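PDB 6C1Z: fatty acid-binding protein homolog 8 from Caenorhabditis elegans, which binds unsaturated fatty acids such as oleic acid and carries them from the lysosome to the nucleus, where it activates transcription of genes promoting longevity. Local coordinates for residues I46-G50 with D51-F55; T89-G93 with K94-H98; F20-Y23 with L24-I27. One frame throughout, in Å; residues are numbered along the deposited sequence.

Contact 1: residues I46-G50 with D51-F55; sequences IKLDG and DTWHF
The carbonyl oxygen D49 O, at the tip of a hairpin, is gripped twice. T52 N donates to it at 2.9 Å, approaching from above the carbonyl plane rather than on a lone pair, and a water adds a second hydrogen bond. The same water donates to D51 OD1 and accepts from T52 OG1, tying the turn backbone to D51, which also forms a salt bridge with K69, and to T52, which hydrogen-bonds the same lysine. The return bond, D49 N to T52 O at 2.8 Å, is almost straight (174°). On the face carrying D49, T52 and H54, a different water lies in the plane of the H54 ring, 2.7 Å from H54 NE2, and bridges it to D49 OD2. I46, L48, W53 and F55 occupy the opposite face. With CG anti to the backbone N (chi1 175°), L48 lays CD1 over the five-membered ring of W53, 3.7 Å from its centroid. I46 uses two branches: CG1 sits over the middle of the F55 ring in a CH-pi contact, while CG2 meets the edge of W53, 3.8 Å from W53 CZ3. G50, with its positive phi of 65°, takes the first corner of the turn. This is a two-residue type II' hairpin, here linking strands 43-49 and 52-58 of the fatty acid-binding protein beta-barrel.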
# COMPACT_ATOMS: atom_id res chain seq x y z
N ILE A 46 4.39 8.91 -5.10
CA ILE A 46 3.05 9.43 -4.85
C ILE A 46 2.94 10.73 -5.63
O ILE A 46 3.77 11.64 -5.46
CB ILE A 46 2.80 9.67 -3.36
CG1 ILE A 46 2.77 8.34 -2.61
CG2 ILE A 46 1.49 10.44 -3.13
CD1 ILE A 46 2.76 8.50 -1.09
N LYS A 47 1.93 10.83 -6.50
CA LYS A 47 1.69 12.03 -7.26
C LYS A 47 0.19 12.27 -7.34
O LYS A 47 -0.61 11.36 -7.09
CB LYS A 47 2.36 11.98 -8.65
CG LYS A 47 1.98 10.79 -9.51
CD LYS A 47 3.01 10.50 -10.63
CE LYS A 47 3.35 11.73 -11.45
NZ LYS A 47 4.25 11.41 -12.60
N LEU A 48 -0.18 13.51 -7.62
CA LEU A 48 -1.57 13.92 -7.76
C LEU A 48 -1.74 14.57 -9.13
O LEU A 48 -1.09 15.58 -9.43
CB LEU A 48 -1.94 14.90 -6.64
CG LEU A 48 -3.33 15.51 -6.71
CD1 LEU A 48 -4.41 14.43 -6.72
CD2 LEU A 48 -3.54 16.48 -5.56
N ASP A 49 -2.66 14.03 -9.92
CA ASP A 49 -2.98 14.55 -11.26
C ASP A 49 -4.43 15.03 -11.24
O ASP A 49 -5.35 14.23 -11.34
CB ASP A 49 -2.79 13.46 -12.31
CG ASP A 49 -3.17 13.93 -13.70
OD1 ASP A 49 -3.44 15.13 -13.89
OD2 ASP A 49 -3.21 13.07 -14.61
N GLY A 50 -4.62 16.34 -11.13
CA GLY A 50 -5.95 16.90 -10.95
C GLY A 50 -6.51 16.45 -9.62
O GLY A 50 -5.96 16.79 -8.57
N ASP A 51 -7.57 15.64 -9.66
CA ASP A 51 -8.11 15.02 -8.47
C ASP A 51 -7.85 13.53 -8.38
O ASP A 51 -8.45 12.85 -7.55
CB ASP A 51 -9.61 15.32 -8.30
CG ASP A 51 -10.48 14.65 -9.33
OD1 ASP A 51 -9.98 14.19 -10.37
OD2 ASP A 51 -11.72 14.59 -9.07
N THR A 52 -6.94 12.99 -9.20
CA THR A 52 -6.62 11.57 -9.19
C THR A 52 -5.25 11.35 -8.55
O THR A 52 -4.24 11.86 -9.04
CB THR A 52 -6.66 10.97 -10.60
OG1 THR A 52 -7.97 11.15 -11.15
CG2 THR A 52 -6.33 9.48 -10.53
N TRP A 53 -5.23 10.58 -7.48
CA TRP A 53 -3.99 10.19 -6.84
C TRP A 53 -3.37 9.00 -7.56
O TRP A 53 -4.06 8.11 -8.05
CB TRP A 53 -4.23 9.81 -5.37
CG TRP A 53 -4.49 11.03 -4.52
CD1 TRP A 53 -5.71 11.56 -4.22
CD2 TRP A 53 -3.51 11.88 -3.93
NE1 TRP A 53 -5.54 12.69 -3.47
CE2 TRP A 53 -4.21 12.91 -3.26
CE3 TRP A 53 -2.11 11.87 -3.90
CZ2 TRP A 53 -3.55 13.94 -2.59
CZ3 TRP A 53 -1.46 12.88 -3.22
CH2 TRP A 53 -2.18 13.91 -2.57
N HIS A 54 -2.04 8.93 -7.52
CA HIS A 54 -1.29 7.80 -8.05
C HIS A 54 -0.30 7.37 -6.98
O HIS A 54 0.52 8.19 -6.54
CB HIS A 54 -0.59 8.19 -9.34
CG HIS A 54 -1.55 8.53 -10.44
ND1 HIS A 54 -1.99 7.59 -11.34
CD2 HIS A 54 -2.15 9.69 -10.79
CE1 HIS A 54 -2.83 8.15 -12.19
NE2 HIS A 54 -2.94 9.43 -11.88
N PHE A 55 -0.40 6.13 -6.53
CA PHE A 55 0.57 5.50 -5.63
C PHE A 55 1.20 4.39 -6.45
O PHE A 55 0.59 3.34 -6.66
CB PHE A 55 -0.10 4.91 -4.39
CG PHE A 55 -0.39 5.90 -3.27
CD1 PHE A 55 -1.03 7.10 -3.50
CD2 PHE A 55 -0.01 5.59 -1.98
CE1 PHE A 55 -1.30 7.99 -2.43
CE2 PHE A 55 -0.27 6.48 -0.92
CZ PHE A 55 -0.92 7.66 -1.16
O HOH W 1 -4.74 10.65 -13.54
O HOH W 2 -8.26 13.72 -12.37

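Contact 2: residues T89-G93 with K94-H98; sequences TFENG and KFISH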
# COMPACT_ATOMS: atom_id res chain seq x y z
N THR A 89 -9.61 6.68 1.83
CA THR A 89 -10.00 7.92 2.46
C THR A 89 -8.76 8.60 3.04
O THR A 89 -7.68 8.02 3.11
CB THR A 89 -11.03 7.65 3.55
OG1 THR A 89 -10.48 6.65 4.42
CG2 THR A 89 -12.36 7.16 2.96
N PHE A 90 -8.92 9.88 3.35
CA PHE A 90 -7.87 10.65 4.01
C PHE A 90 -8.47 11.15 5.31
O PHE A 90 -9.39 11.98 5.30
CB PHE A 90 -7.35 11.80 3.15
CG PHE A 90 -6.11 12.44 3.71
CD1 PHE A 90 -4.90 11.82 3.55
CD2 PHE A 90 -6.16 13.63 4.42
CE1 PHE A 90 -3.76 12.38 4.09
CE2 PHE A 90 -5.00 14.19 4.93
CZ PHE A 90 -3.83 13.58 4.77
N GLU A 91 -7.97 10.62 6.43
CA GLU A 91 -8.57 10.78 7.74
C GLU A 91 -7.46 11.10 8.73
O GLU A 91 -6.51 10.33 8.86
CB GLU A 91 -9.22 9.46 8.18
CG GLU A 91 -10.34 8.94 7.28
CD GLU A 91 -10.97 7.65 7.80
OE1 GLU A 91 -11.01 7.45 9.03
OE2 GLU A 91 -11.43 6.83 6.96
N ASN A 92 -7.60 12.21 9.45
CA ASN A 92 -6.65 12.54 10.50
C ASN A 92 -5.21 12.45 10.01
O ASN A 92 -4.32 11.95 10.69
CB ASN A 92 -6.88 11.65 11.73
CG ASN A 92 -8.26 11.85 12.32
OD1 ASN A 92 -8.68 12.98 12.56
ND2 ASN A 92 -8.99 10.75 12.54
N GLY A 93 -4.98 12.98 8.80
CA GLY A 93 -3.64 13.09 8.28
C GLY A 93 -3.10 11.85 7.59
O GLY A 93 -1.91 11.83 7.26
N LYS A 94 -3.91 10.81 7.45
CA LYS A 94 -3.44 9.52 6.95
C LYS A 94 -4.28 9.06 5.79
O LYS A 94 -5.49 9.28 5.76
CB LYS A 94 -3.53 8.44 8.03
CG LYS A 94 -2.96 8.84 9.37
CD LYS A 94 -2.87 7.63 10.29
CE LYS A 94 -2.10 7.96 11.58
NZ LYS A 94 -2.78 9.03 12.36
N PHE A 95 -3.64 8.43 4.80
CA PHE A 95 -4.37 7.70 3.76
C PHE A 95 -4.72 6.31 4.27
O PHE A 95 -3.85 5.58 4.76
CB PHE A 95 -3.55 7.54 2.48
CG PHE A 95 -3.41 8.78 1.64
CD1 PHE A 95 -2.35 9.63 1.83
CD2 PHE A 95 -4.32 9.04 0.62
CE1 PHE A 95 -2.20 10.75 1.05
CE2 PHE A 95 -4.18 10.15 -0.17
CZ PHE A 95 -3.10 11.02 0.03
N ILE A 96 -5.99 5.95 4.21
CA ILE A 96 -6.47 4.65 4.67
C ILE A 96 -7.17 3.99 3.50
O ILE A 96 -8.14 4.54 2.96
CB ILE A 96 -7.44 4.79 5.84
CG1 ILE A 96 -6.78 5.58 6.97
CG2 ILE A 96 -7.88 3.41 6.31
CD1 ILE A 96 -7.72 5.87 8.13
N SER A 97 -6.68 2.82 3.10
CA SER A 97 -7.31 2.03 2.04
C SER A 97 -7.92 0.76 2.61
O SER A 97 -7.25 -0.05 3.26
CB SER A 97 -6.28 1.68 0.98
OG SER A 97 -6.94 0.90 -0.02
N HIS A 98 -9.24 0.59 2.39
CA HIS A 98 -9.93 -0.66 2.67
C HIS A 98 -10.02 -1.45 1.38
O HIS A 98 -10.74 -1.08 0.46
CB HIS A 98 -11.31 -0.39 3.26
CG HIS A 98 -11.26 0.02 4.69
ND1 HIS A 98 -10.99 1.31 5.10
CD2 HIS A 98 -11.36 -0.71 5.82
CE1 HIS A 98 -10.98 1.37 6.42
NE2 HIS A 98 -11.19 0.15 6.88
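This local contact is a tight beta hairpin between strands 83-91 and 94-101 of the barrel, with aromatic packing on one face and polar, aliphatic contacts on the other. The F90 ring meets F95 in a T-shaped (edge-to-face) stack: its edge carbon CD1 stands over the centre of the F95 ring, with the planes at 69° and the centroids 4.9 Å apart. F90 reaches this place because CG is anti to its own N (chi1 -169°), which also lays one ring face over the backbone of K94, with K94 N offset toward the rim. F95 in turn meets F8, W53 and F55, so the pair belongs to a larger aromatic cluster. On the opposite face, T89 OG1 donates to E91 OE2 at 2.7 Å, meeting the anti side of the carboxylate somewhat out of its plane. The tip of I96 then crosses that chain, with I96 CD1 3.7 Å from E91 CD. Beside them K94 bends at its last torsion and makes a cation-pi contact with W114. At the bend, E91 N bonds K94 O at 2.9 Å and K94 N bonds E91 O at 3.0 Å. N92 and G93 form the corners with positive phi, the signature of a two-residue type I' hairpin.

Contact 3: residues F20-Y23 with L24-I27; sequences FEEY and LKEI. With SO4 (sulfate ion), chain C.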
# COMPACT_ATOMS: atom_id res chain seq x y z
N PHE A 20 6.34 -8.38 6.33
CA PHE A 20 5.77 -8.28 4.99
C PHE A 20 5.53 -9.66 4.37
O PHE A 20 4.45 -9.91 3.82
CB PHE A 20 6.65 -7.41 4.07
CG PHE A 20 6.07 -7.18 2.70
CD1 PHE A 20 4.75 -6.78 2.53
CD2 PHE A 20 6.85 -7.34 1.58
CE1 PHE A 20 4.24 -6.55 1.27
CE2 PHE A 20 6.34 -7.11 0.32
CZ PHE A 20 5.03 -6.72 0.16
N GLU A 21 6.52 -10.55 4.43
CA GLU A 21 6.33 -11.89 3.89
C GLU A 21 5.17 -12.60 4.59
O GLU A 21 4.38 -13.29 3.94
CB GLU A 21 7.63 -12.69 4.00
CG GLU A 21 7.57 -14.08 3.37
CD GLU A 21 8.90 -14.83 3.41
OE1 GLU A 21 9.95 -14.20 3.65
OE2 GLU A 21 8.88 -16.06 3.19
N GLU A 22 5.06 -12.42 5.92
CA GLU A 22 3.97 -13.02 6.70
C GLU A 22 2.62 -12.44 6.30
O GLU A 22 1.62 -13.17 6.23
CB GLU A 22 4.23 -12.81 8.19
CG GLU A 22 5.37 -13.64 8.75
CD GLU A 22 5.09 -15.14 8.71
OE1 GLU A 22 3.90 -15.53 8.66
OE2 GLU A 22 6.07 -15.92 8.73
N TYR A 23 2.57 -11.13 6.03
CA TYR A 23 1.35 -10.52 5.50
C TYR A 23 0.96 -11.11 4.15
O TYR A 23 -0.20 -11.45 3.91
CB TYR A 23 1.52 -8.98 5.42
CG TYR A 23 0.47 -8.37 4.56
CD1 TYR A 23 -0.81 -8.13 5.04
CD2 TYR A 23 0.74 -8.09 3.23
CE1 TYR A 23 -1.79 -7.61 4.21
CE2 TYR A 23 -0.23 -7.58 2.39
CZ TYR A 23 -1.50 -7.37 2.88
OH TYR A 23 -2.46 -6.87 2.03
N LEU A 24 1.92 -11.25 3.25
CA LEU A 24 1.63 -11.84 1.95
C LEU A 24 1.13 -13.28 2.10
O LEU A 24 0.20 -13.70 1.40
CB LEU A 24 2.86 -11.78 1.06
CG LEU A 24 3.30 -10.37 0.65
CD1 LEU A 24 4.56 -10.44 -0.23
CD2 LEU A 24 2.19 -9.61 -0.08
N LYS A 25 1.74 -14.05 3.01
CA LYS A 25 1.25 -15.40 3.26
C LYS A 25 -0.19 -15.37 3.74
O LYS A 25 -1.03 -16.15 3.28
CB LYS A 25 2.14 -16.11 4.29
CG LYS A 25 1.78 -17.56 4.58
CD LYS A 25 2.78 -18.18 5.53
CE LYS A 25 2.42 -19.58 5.93
NZ LYS A 25 3.34 -20.06 7.00
N GLU A 26 -0.50 -14.45 4.65
CA GLU A 26 -1.84 -14.39 5.22
C GLU A 26 -2.88 -14.11 4.15
O GLU A 26 -3.98 -14.66 4.19
CB GLU A 26 -1.86 -13.32 6.32
CG GLU A 26 -3.21 -13.07 6.97
CD GLU A 26 -3.63 -14.20 7.87
OE1 GLU A 26 -2.80 -15.08 8.18
OE2 GLU A 26 -4.81 -14.20 8.29
N ILE A 27 -2.56 -13.26 3.16
CA ILE A 27 -3.54 -12.91 2.13
C ILE A 27 -3.57 -13.91 0.98
O ILE A 27 -4.38 -13.76 0.05
CB ILE A 27 -3.41 -11.48 1.59
CG1 ILE A 27 -2.09 -11.30 0.83
CG2 ILE A 27 -3.52 -10.45 2.72
CD1 ILE A 27 -2.06 -10.06 -0.04
S SO4 C . 9.95 -8.76 5.92
O1 SO4 C . 10.78 -8.31 4.81
O2 SO4 C . 9.13 -7.62 6.34
O3 SO4 C . 9.15 -9.90 5.53
O4 SO4 C . 10.86 -9.12 7.01
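Y23 and I27, one helical turn apart, form the close-packed side of this short helix together with F20 and L24. The Y23 ring meets both ends of the isoleucine: I27 CG2 lies 3.6 Å from Y23 CE1, and I27 CD1 approaches the ring near CE2 and the hydroxyl. The neighbouring L24 spreads its two methyls between the aromatic groups. L24 CD1 hangs over one face of F20, offset toward the rim and 3.8 Å from F20 CZ, while L24 CD2 touches Y23 CD2 at 3.9 Å. With CG anti to the backbone N (chi1 164°), the Y23 side chain reaches strands 109-116, 119-126 and 129-137, where its hydroxyl hydrogen-bonds S109. A phenylalanine here would probably keep much of the ring packing but leave the S109 hydroxyl without this partner, loosening the tie between helix and barrel.

The other side of the helix is much looser. E22 and K25 point into more open surroundings, and although they carry opposite charges, E22 OE1 and K25 NZ remain 4.9 Å apart. Here the backbone does most of the joining, as in the i to i+4 bond from K25 N to E21 O at 2.9 Å. At the helix start, a sulfate, probably from the crystallisation liquor, accepts F20 N on its O2 at 2.9 Å and E21 N on its O3 at 2.9 Å, the latter bond nearly straight (176°); S17 gives it a third. K25, E26 and I27 probably also form part of a nuclear localization signal. The chemistry thus divides the helix: F20, Y23 and I27 seat it on the barrel, L24 faces helix 31-39, and the F20 and E21 amides, at the probably positive end of the helix dipole, would be expected to suit an anion.

Overall arrangement
The three contacts show how a small beta-barrel is built from local units meeting in one scaffold. Contacts 1 and 2 are hairpins of the same antiparallel sheet, far apart in sequence, with centres 15 Å apart. They nevertheless touch through their aromatic faces: F95 CD1 lies 3.9 Å from F55 CZ, and F95 CZ lies 3.9 Å from W53 CZ2. Contact 3 belongs to the helical lid characteristic of fatty acid-binding proteins. It lies across the chain's centre from contact 1, their centres about 27 Å apart, and its nearest atoms are about 8 Å from contact 2. The structure is the apo form, and the sulfate at contact 3 gives no evidence of where a lipid would lie.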